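Side-chain contacts in putative epimerase (Burkholderia cenocepacia, PDB 4LW8), which probably acts as an NAD(P)-dependent epimerase or dehydratase in the synthesis of the lipopolysaccharide O-antigen of the bacterial outer membrane: residues Met34-Arg37 with Leu38-Gly42; Pro56-Pro59 with Ala60-Gln63; Val191-Ser194 with Asp195-Leu199. One frame throughout, in Å; residues are numbered along the deposited sequence.

In the fold
All three contacts are local, and helix 29-40 of the Rossmann-type nucleotide-binding fold ties them together. Contact 1 comprises its last turns and C-terminal end. Contact 2 is a turn in the loop between strands 44-49 and 65-68; its centre lies about 13 Å from that of contact 1, and the two touch where Q39 NE2 comes within 3.9 Å of Q63 CB. Contact 3, after strand 180-189, is more remote, its centre about 23 Å from that of contact 1 and 20 Å from that of contact 2. R32 of the helix joins contacts 2 and 3, whose nearest atoms are about 7 Å apart: NH1 in a salt bridge with D58 OD2, NH2 hydrogen-bonded to V191 O.

Contact 1. Residues Met34-Arg37 with Leu38-Gly42; sequences MAER and LQAAG
The carbonyl oxygens of M34-R37 accept the N-H groups of L38-A41 in an unbroken run of alpha-helical hydrogen bonds, tightest between A35 O and Q39 N at 2.8 Å and least straight from A41 N to R37 O, where the N-H···O angle falls to 136°. On the buried flank M34 and L38 cross obliquely. M34 leaves the backbone with CG anti to N (chi1 -165°), then bends at chi2 and chi3, which brings CE back to 3.9 Å from L38 CG. The same L38 CG sits 3.4 Å from M34 O, so the leucine branch closes over the carbonyl that its own N-H engages. M34 also packs on T231 and Y234, whereas L38 lies against A21, V23 and V45 of the sheet. This is the helix of the first beta-alpha-beta crossover of the Rossmann-type fold, packed on the sheet through L38 and on helix 227-240 through M34, R37 and A41. The Q39 stem runs past A35 O, with CB 3.3 Å from that oxygen, and also touches V45. E36 CG lies anti to the backbone N (chi1 -172°) and the chain bends at chi2, bringing OE2 to 4.0 Å from A40 CB. Its other oxygen, OE1, meets R37 NH1 at 3.1 Å in a salt bridge whose hydrogen bond is weak; the firmer hold on the guanidinium comes from R228 O, which accepts from NH2, with T231 OG1 a weak partner for NE. G42, with positive phi, ends the helix in a Schellman motif, its N-H hydrogen-bonded to Q39 O at 3.0 Å.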
ATOM      1  N   MET A  34     -24.673  11.219  -1.595  1.00 24.94           N
ATOM      2  CA  MET A  34     -24.795  10.005  -0.786  1.00 24.83           C
ATOM      3  C   MET A  34     -25.843  10.219   0.302  1.00 29.86           C
ATOM      4  O   MET A  34     -26.624   9.319   0.642  1.00 29.63           O
ATOM      5  CB  MET A  34     -23.452   9.625  -0.146  1.00 26.60           C
ATOM      6  CG  MET A  34     -23.421   8.198   0.400  1.00 27.31           C
ATOM      7  SD  MET A  34     -23.507   6.975  -0.919  1.00 26.37           S
ATOM      8  CE  MET A  34     -25.000   6.076  -0.466  1.00 29.90           C
ATOM      9  N   ALA A  35     -25.862  11.433   0.836  1.00 25.89           N
ATOM     10  CA  ALA A  35     -26.821  11.798   1.870  1.00 30.60           C
ATOM     11  C   ALA A  35     -28.262  11.647   1.363  1.00 38.63           C
ATOM     12  O   ALA A  35     -29.092  11.007   2.011  1.00 32.75           O
ATOM     13  CB  ALA A  35     -26.556  13.215   2.345  1.00 25.41           C
ATOM     14  N   GLU A  36     -28.553  12.213   0.195  1.00 35.25           N
ATOM     15  CA  GLU A  36     -29.891  12.106  -0.379  1.00 37.15           C
ATOM     16  C   GLU A  36     -30.294  10.637  -0.611  1.00 36.64           C
ATOM     17  O   GLU A  36     -31.418  10.241  -0.303  1.00 34.73           O
ATOM     18  CB  GLU A  36     -29.974  12.898  -1.686  1.00 41.43           C
ATOM     19  CG  GLU A  36     -31.386  13.011  -2.267  1.00 47.25           C
ATOM     20  CD  GLU A  36     -31.834  11.756  -3.005  1.00 54.33           C
ATOM     21  OE1 GLU A  36     -30.955  11.018  -3.522  1.00 49.24           O
ATOM     22  OE2 GLU A  36     -33.064  11.507  -3.056  1.00 54.11           O
ATOM     23  N   ARG A  37     -29.389   9.838  -1.166  1.00 31.22           N
ATOM     24  CA  ARG A  37     -29.658   8.410  -1.377  1.00 36.06           C
ATOM     25  C   ARG A  37     -30.016   7.703  -0.062  1.00 38.04           C
ATOM     26  O   ARG A  37     -31.021   7.006   0.021  1.00 37.70           O
ATOM     27  CB  ARG A  37     -28.455   7.723  -2.022  1.00 29.04           C
ATOM     28  CG  ARG A  37     -28.536   7.615  -3.543  1.00 39.18           C
ATOM     29  CD  ARG A  37     -28.337   8.961  -4.270  1.00 39.74           C
ATOM     30  NE  ARG A  37     -28.409   8.759  -5.720  1.00 35.31           N
ATOM     31  CZ  ARG A  37     -29.549   8.734  -6.407  1.00 44.18           C
ATOM     32  NH1 ARG A  37     -30.707   8.929  -5.781  1.00 45.43           N
ATOM     33  NH2 ARG A  37     -29.537   8.524  -7.715  1.00 40.71           N
ATOM     34  N   LEU A  38     -29.190   7.892   0.962  1.00 31.24           N
ATOM     35  CA  LEU A  38     -29.415   7.267   2.260  1.00 27.97           C
ATOM     36  C   LEU A  38     -30.696   7.750   2.941  1.00 35.34           C
ATOM     37  O   LEU A  38     -31.434   6.954   3.510  1.00 33.86           O
ATOM     38  CB  LEU A  38     -28.227   7.516   3.186  1.00 25.88           C
ATOM     39  CG  LEU A  38     -26.962   6.727   2.816  1.00 32.71           C
ATOM     40  CD1 LEU A  38     -25.776   7.293   3.549  1.00 25.93           C
ATOM     41  CD2 LEU A  38     -27.131   5.246   3.149  1.00 29.13           C
ATOM     42  N   GLN A  39     -30.946   9.054   2.895  1.00 31.72           N
ATOM     43  CA  GLN A  39     -32.163   9.615   3.468  1.00 35.77           C
ATOM     44  C   GLN A  39     -33.412   9.039   2.821  1.00 37.56           C
ATOM     45  O   GLN A  39     -34.379   8.712   3.506  1.00 40.00           O
ATOM     46  CB  GLN A  39     -32.155  11.139   3.339  1.00 40.98           C
ATOM     47  CG  GLN A  39     -31.340  11.829   4.426  1.00 39.71           C
ATOM     48  CD  GLN A  39     -31.127  13.298   4.153  1.00 44.29           C
ATOM     49  OE1 GLN A  39     -31.421  13.792   3.064  1.00 46.78           O
ATOM     50  NE2 GLN A  39     -30.625  14.014   5.149  1.00 48.55           N
ATOM     51  N   ALA A  40     -33.390   8.901   1.498  1.00 37.04           N
ATOM     52  CA  ALA A  40     -34.528   8.330   0.769  1.00 42.06           C
ATOM     53  C   ALA A  40     -34.695   6.844   1.063  1.00 38.70           C
ATOM     54  O   ALA A  40     -35.788   6.309   0.944  1.00 40.95           O
ATOM     55  CB  ALA A  40     -34.374   8.553  -0.731  1.00 42.17           C
ATOM     56  N   ALA A  41     -33.611   6.175   1.436  1.00 36.52           N
ATOM     57  CA  ALA A  41     -33.685   4.766   1.809  1.00 38.45           C
ATOM     58  C   ALA A  41     -34.084   4.622   3.275  1.00 44.84           C
ATOM     59  O   ALA A  41     -34.141   3.511   3.801  1.00 47.53           O
ATOM     60  CB  ALA A  41     -32.366   4.074   1.553  1.00 34.64           C
ATOM     61  N   GLY A  42     -34.319   5.755   3.935  1.00 41.65           N
ATOM     62  CA  GLY A  42     -34.855   5.776   5.287  1.00 43.63           C
ATOM     63  C   GLY A  42     -33.870   5.927   6.437  1.00 43.05           C
ATOM     64  O   GLY A  42     -34.261   5.750   7.587  1.00 43.65           O
TER

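Contact 2. Residues Pro56-Pro59 with Ala60-Gln63; sequences PADP and AFAQ
F61 lays the CD2 side of its ring against the stem of D58, with CD2 3.8 Å from D58 CB, and P56 CB approaches the same ring carbon obliquely at 4.0 Å. The ring is buried, and T27 and R32 also pack against it. D58 carries the polar half of the contact. With CG swung anti to the backbone N (chi1 -158°), OD1 reaches past P59 to accept the N-H of A60, with N 3.0 Å away, in a nearly straight bond; the N-H comes to the anti side of the carboxylate, 22° out of its plane. A side-chain oxygen bonded to the N-H two residues on makes this an Asx turn. It opens a short 3-10 segment in the loop between strands 44-49 and 65-68: D58 O takes F61 N at 3.1 Å, and P59 O takes A62 N at 3.2 Å. Both donors stand above their carbonyl planes. OD1 also lies 3.4 Å from the methyl CB of A60. The other carboxylate oxygen, OD2, forms a salt bridge with R32 on helix 29-40; together with the A60 bond to OD1 this would fix the rotation of the carboxylate, and it joins the turn to that helix.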
ATOM      1  N   PRO A  56     -21.656  24.177   6.555  1.00 69.25           N
ATOM      2  CA  PRO A  56     -22.239  24.107   5.206  1.00 65.22           C
ATOM      3  C   PRO A  56     -23.567  24.857   5.089  1.00 67.23           C
ATOM      4  O   PRO A  56     -24.385  24.826   6.016  1.00 68.33           O
ATOM      5  CB  PRO A  56     -22.439  22.603   4.989  1.00 62.12           C
ATOM      6  CG  PRO A  56     -22.584  22.055   6.350  1.00 58.85           C
ATOM      7  CD  PRO A  56     -21.690  22.871   7.237  1.00 61.52           C
ATOM      8  N   ALA A  57     -23.767  25.530   3.958  1.00 71.27           N
ATOM      9  CA  ALA A  57     -24.982  26.304   3.713  1.00 66.79           C
ATOM     10  C   ALA A  57     -26.042  25.509   2.944  1.00 64.50           C
ATOM     11  O   ALA A  57     -27.239  25.789   3.048  1.00 67.60           O
ATOM     12  CB  ALA A  57     -24.639  27.579   2.960  1.00 66.53           C
ATOM     13  N   ASP A  58     -25.587  24.520   2.177  1.00 66.85           N
ATOM     14  CA  ASP A  58     -26.454  23.684   1.343  1.00 61.02           C
ATOM     15  C   ASP A  58     -27.604  23.031   2.116  1.00 59.62           C
ATOM     16  O   ASP A  58     -27.382  22.357   3.117  1.00 63.88           O
ATOM     17  CB  ASP A  58     -25.615  22.608   0.659  1.00 53.01           C
ATOM     18  CG  ASP A  58     -26.270  22.061  -0.594  1.00 53.81           C
ATOM     19  OD1 ASP A  58     -27.464  21.698  -0.568  1.00 55.55           O
ATOM     20  OD2 ASP A  58     -25.578  22.003  -1.622  1.00 58.51           O
ATOM     21  N   PRO A  59     -28.840  23.215   1.632  1.00 59.47           N
ATOM     22  CA  PRO A  59     -30.044  22.662   2.262  1.00 55.00           C
ATOM     23  C   PRO A  59     -30.069  21.141   2.300  1.00 52.71           C
ATOM     24  O   PRO A  59     -30.870  20.571   3.032  1.00 60.28           O
ATOM     25  CB  PRO A  59     -31.170  23.175   1.365  1.00 56.86           C
ATOM     26  CG  PRO A  59     -30.599  24.395   0.711  1.00 61.17           C
ATOM     27  CD  PRO A  59     -29.173  24.046   0.461  1.00 56.71           C
ATOM     28  N   ALA A  60     -29.224  20.496   1.504  1.00 52.56           N
ATOM     29  CA  ALA A  60     -29.152  19.042   1.486  1.00 51.06           C
ATOM     30  C   ALA A  60     -28.697  18.489   2.832  1.00 50.72           C
ATOM     31  O   ALA A  60     -28.937  17.318   3.146  1.00 47.28           O
ATOM     32  CB  ALA A  60     -28.213  18.574   0.384  1.00 44.31           C
ATOM     33  N   PHE A  61     -28.039  19.330   3.624  1.00 48.84           N
ATOM     34  CA  PHE A  61     -27.492  18.895   4.905  1.00 46.67           C
ATOM     35  C   PHE A  61     -28.360  19.316   6.091  1.00 52.15           C
ATOM     36  O   PHE A  61     -27.964  19.146   7.244  1.00 53.52           O
ATOM     37  CB  PHE A  61     -26.072  19.428   5.067  1.00 39.43           C
ATOM     38  CG  PHE A  61     -25.154  18.987   3.973  1.00 39.39           C
ATOM     39  CD1 PHE A  61     -24.862  17.649   3.801  1.00 41.45           C
ATOM     40  CD2 PHE A  61     -24.616  19.903   3.087  1.00 38.64           C
ATOM     41  CE1 PHE A  61     -24.038  17.237   2.780  1.00 33.16           C
ATOM     42  CE2 PHE A  61     -23.792  19.492   2.067  1.00 42.67           C
ATOM     43  CZ  PHE A  61     -23.504  18.158   1.915  1.00 38.86           C
ATOM     44  N   ALA A  62     -29.546  19.848   5.806  1.00 56.65           N
ATOM     45  CA  ALA A  62     -30.400  20.401   6.852  1.00 55.10           C
ATOM     46  C   ALA A  62     -30.814  19.326   7.860  1.00 52.81           C
ATOM     47  O   ALA A  62     -30.952  19.604   9.043  1.00 49.16           O
ATOM     48  CB  ALA A  62     -31.627  21.059   6.241  1.00 63.67           C
ATOM     49  N   GLN A  63     -30.993  18.095   7.402  1.00 51.35           N
ATOM     50  CA  GLN A  63     -31.393  17.018   8.300  1.00 41.72           C
ATOM     51  C   GLN A  63     -30.244  16.060   8.633  1.00 41.04           C
ATOM     52  O   GLN A  63     -30.472  14.952   9.109  1.00 39.58           O
ATOM     53  CB  GLN A  63     -32.554  16.245   7.694  1.00 42.66           C
ATOM     54  CG  GLN A  63     -33.825  17.065   7.588  1.00 57.39           C
ATOM     55  CD  GLN A  63     -34.974  16.287   6.990  1.00 72.40           C
ATOM     56  OE1 GLN A  63     -36.060  16.220   7.572  1.00 84.02           O
ATOM     57  NE2 GLN A  63     -34.749  15.700   5.813  1.00 75.66           N
TER

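Contact 3. Residues Val191-Ser194 with Asp195-Leu199; sequences VGQS and DAYLL
Q193 and Y197 form the tight part of this contact: the side-chain amide of the glutamine lies stacked on the tyrosine ring, the two planes only 10° apart. NE2 sits 3.9 Å above the ring of Y197, over its centre, and the stem follows, with Q193 CG 3.6 Å from Y197 CD1. Q193 is extended, its CG anti to the backbone N (chi1 -174°), which carries the amide across the ring at about a right angle to the tyrosine side chain. Its amide is held at both ends by the preceding strand, OE1 by a hydrogen bond with T189 OG1 and NE2 by one to Y188 O, so its rotation is fixed and a flat surface is presented to the aromatic group. The carbonyl oxygen of S194 adds a second approach, lying at the ring's edge, in its plane, 3.7 Å from Y197 CD1. That oxygen also receives Y197 N at 3.2 Å, closing a type I beta turn from S194 to Y197 that leads the chain from strand 180-189 into helix 198-207, with Y197 at the N-cap position. In extended short-chain dehydrogenase-like epimerases the region after this strand borders the substrate site, and a similar placement is probable here. The solvent side of the turn is looser. S194 OG reaches A196 N over 3.4 Å, a weak hydrogen bond, and is as far from the methyl CB of A196. D195, at the corner, is exposed. Farther back, the V191 side chain rests on helix 308-321.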
ATOM      1  N   VAL A 191     -23.128  18.132 -10.673  1.00 28.23           N
ATOM      2  CA  VAL A 191     -23.235  19.472 -10.103  1.00 36.50           C
ATOM      3  C   VAL A 191     -22.574  19.532  -8.725  1.00 37.01           C
ATOM      4  O   VAL A 191     -22.885  18.723  -7.846  1.00 31.07           O
ATOM      5  CB  VAL A 191     -24.717  19.917  -9.999  1.00 31.77           C
ATOM      6  CG1 VAL A 191     -24.867  21.200  -9.163  1.00 33.10           C
ATOM      7  CG2 VAL A 191     -25.305  20.104 -11.388  1.00 30.91           C
ATOM      8  N   GLY A 192     -21.653  20.484  -8.556  1.00 33.59           N
ATOM      9  CA  GLY A 192     -20.964  20.679  -7.291  1.00 32.33           C
ATOM     10  C   GLY A 192     -19.503  20.226  -7.264  1.00 33.35           C
ATOM     11  O   GLY A 192     -18.773  20.535  -6.324  1.00 36.29           O
ATOM     12  N   GLN A 193     -19.066  19.473  -8.262  1.00 26.35           N
ATOM     13  CA  GLN A 193     -17.659  19.055  -8.313  1.00 23.22           C
ATOM     14  C   GLN A 193     -16.759  20.228  -8.730  1.00 32.40           C
ATOM     15  O   GLN A 193     -17.118  20.996  -9.617  1.00 33.54           O
ATOM     16  CB  GLN A 193     -17.486  17.881  -9.274  1.00 22.24           C
ATOM     17  CG  GLN A 193     -16.083  17.292  -9.291  1.00 29.32           C
ATOM     18  CD  GLN A 193     -16.014  16.044 -10.153  1.00 31.93           C
ATOM     19  OE1 GLN A 193     -16.164  16.102 -11.381  1.00 25.36           O
ATOM     20  NE2 GLN A 193     -15.799  14.906  -9.513  1.00 28.54           N
ATOM     21  N   SER A 194     -15.589  20.374  -8.108  1.00 36.67           N
ATOM     22  CA  SER A 194     -14.740  21.539  -8.400  1.00 37.07           C
ATOM     23  C   SER A 194     -14.161  21.486  -9.811  1.00 38.46           C
ATOM     24  O   SER A 194     -14.046  20.407 -10.404  1.00 33.14           O
ATOM     25  CB  SER A 194     -13.602  21.655  -7.395  1.00 45.00           C
ATOM     26  OG  SER A 194     -12.563  20.748  -7.702  1.00 51.33           O
ATOM     27  N   ASP A 195     -13.792  22.651 -10.348  1.00 41.25           N
ATOM     28  CA  ASP A 195     -13.279  22.722 -11.716  1.00 39.03           C
ATOM     29  C   ASP A 195     -11.809  22.324 -11.773  1.00 39.73           C
ATOM     30  O   ASP A 195     -11.148  22.528 -12.777  1.00 41.68           O
ATOM     31  CB  ASP A 195     -13.495  24.112 -12.344  1.00 44.69           C
ATOM     32  CG  ASP A 195     -12.778  25.229 -11.608  1.00 52.00           C
ATOM     33  OD1 ASP A 195     -12.269  25.003 -10.486  1.00 48.12           O
ATOM     34  OD2 ASP A 195     -12.737  26.350 -12.169  1.00 56.93           O
ATOM     35  N   ALA A 196     -11.308  21.764 -10.678  1.00 43.12           N
ATOM     36  CA  ALA A 196     -10.013  21.096 -10.680  1.00 45.03           C
ATOM     37  C   ALA A 196     -10.110  19.828 -11.510  1.00 46.82           C
ATOM     38  O   ALA A 196      -9.107  19.324 -12.014  1.00 43.51           O
ATOM     39  CB  ALA A 196      -9.577  20.763  -9.268  1.00 45.87           C
ATOM     40  N   TYR A 197     -11.327  19.307 -11.636  1.00 36.19           N
ATOM     41  CA  TYR A 197     -11.574  18.142 -12.466  1.00 35.17           C
ATOM     42  C   TYR A 197     -11.891  18.566 -13.903  1.00 38.22           C
ATOM     43  O   TYR A 197     -12.372  19.678 -14.150  1.00 32.62           O
ATOM     44  CB  TYR A 197     -12.708  17.299 -11.878  1.00 31.72           C
ATOM     45  CG  TYR A 197     -12.345  16.608 -10.575  1.00 33.45           C
ATOM     46  CD1 TYR A 197     -12.448  17.278  -9.357  1.00 35.50           C
ATOM     47  CD2 TYR A 197     -11.931  15.283 -10.558  1.00 38.95           C
ATOM     48  CE1 TYR A 197     -12.131  16.654  -8.162  1.00 36.61           C
ATOM     49  CE2 TYR A 197     -11.616  14.646  -9.361  1.00 45.64           C
ATOM     50  CZ  TYR A 197     -11.724  15.343  -8.168  1.00 47.54           C
ATOM     51  OH  TYR A 197     -11.419  14.730  -6.979  1.00 56.07           O
ATOM     52  N   LEU A 198     -11.619  17.673 -14.848  1.00 36.70           N
ATOM     53  CA  LEU A 198     -11.694  18.005 -16.267  1.00 32.95           C
ATOM     54  C   LEU A 198     -13.102  18.392 -16.768  1.00 28.80           C
ATOM     55  O   LEU A 198     -13.288  19.456 -17.357  1.00 32.64           O
ATOM     56  CB  LEU A 198     -11.161  16.833 -17.091  1.00 39.75           C
ATOM     57  CG  LEU A 198     -11.095  17.132 -18.586  1.00 45.16           C
ATOM     58  CD1 LEU A 198     -10.244  18.362 -18.821  1.00 42.40           C
ATOM     59  CD2 LEU A 198     -10.536  15.940 -19.336  1.00 55.70           C
ATOM     60  N   LEU A 199     -14.093  17.542 -16.547  1.00 25.99           N
ATOM     61  CA  LEU A 199     -15.436  17.834 -17.063  1.00 30.21           C
ATOM     62  C   LEU A 199     -16.046  19.124 -16.464  1.00 31.90           C
ATOM     63  O   LEU A 199     -16.616  19.929 -17.210  1.00 34.65           O
ATOM     64  CB  LEU A 199     -16.369  16.624 -16.863  1.00 33.08           C
ATOM     65  CG  LEU A 199     -16.515  15.711 -18.104  1.00 39.87           C
ATOM     66  CD1 LEU A 199     -15.169  15.315 -18.689  1.00 39.74           C
ATOM     67  CD2 LEU A 199     -17.335  14.460 -17.808  1.00 36.67           C
TER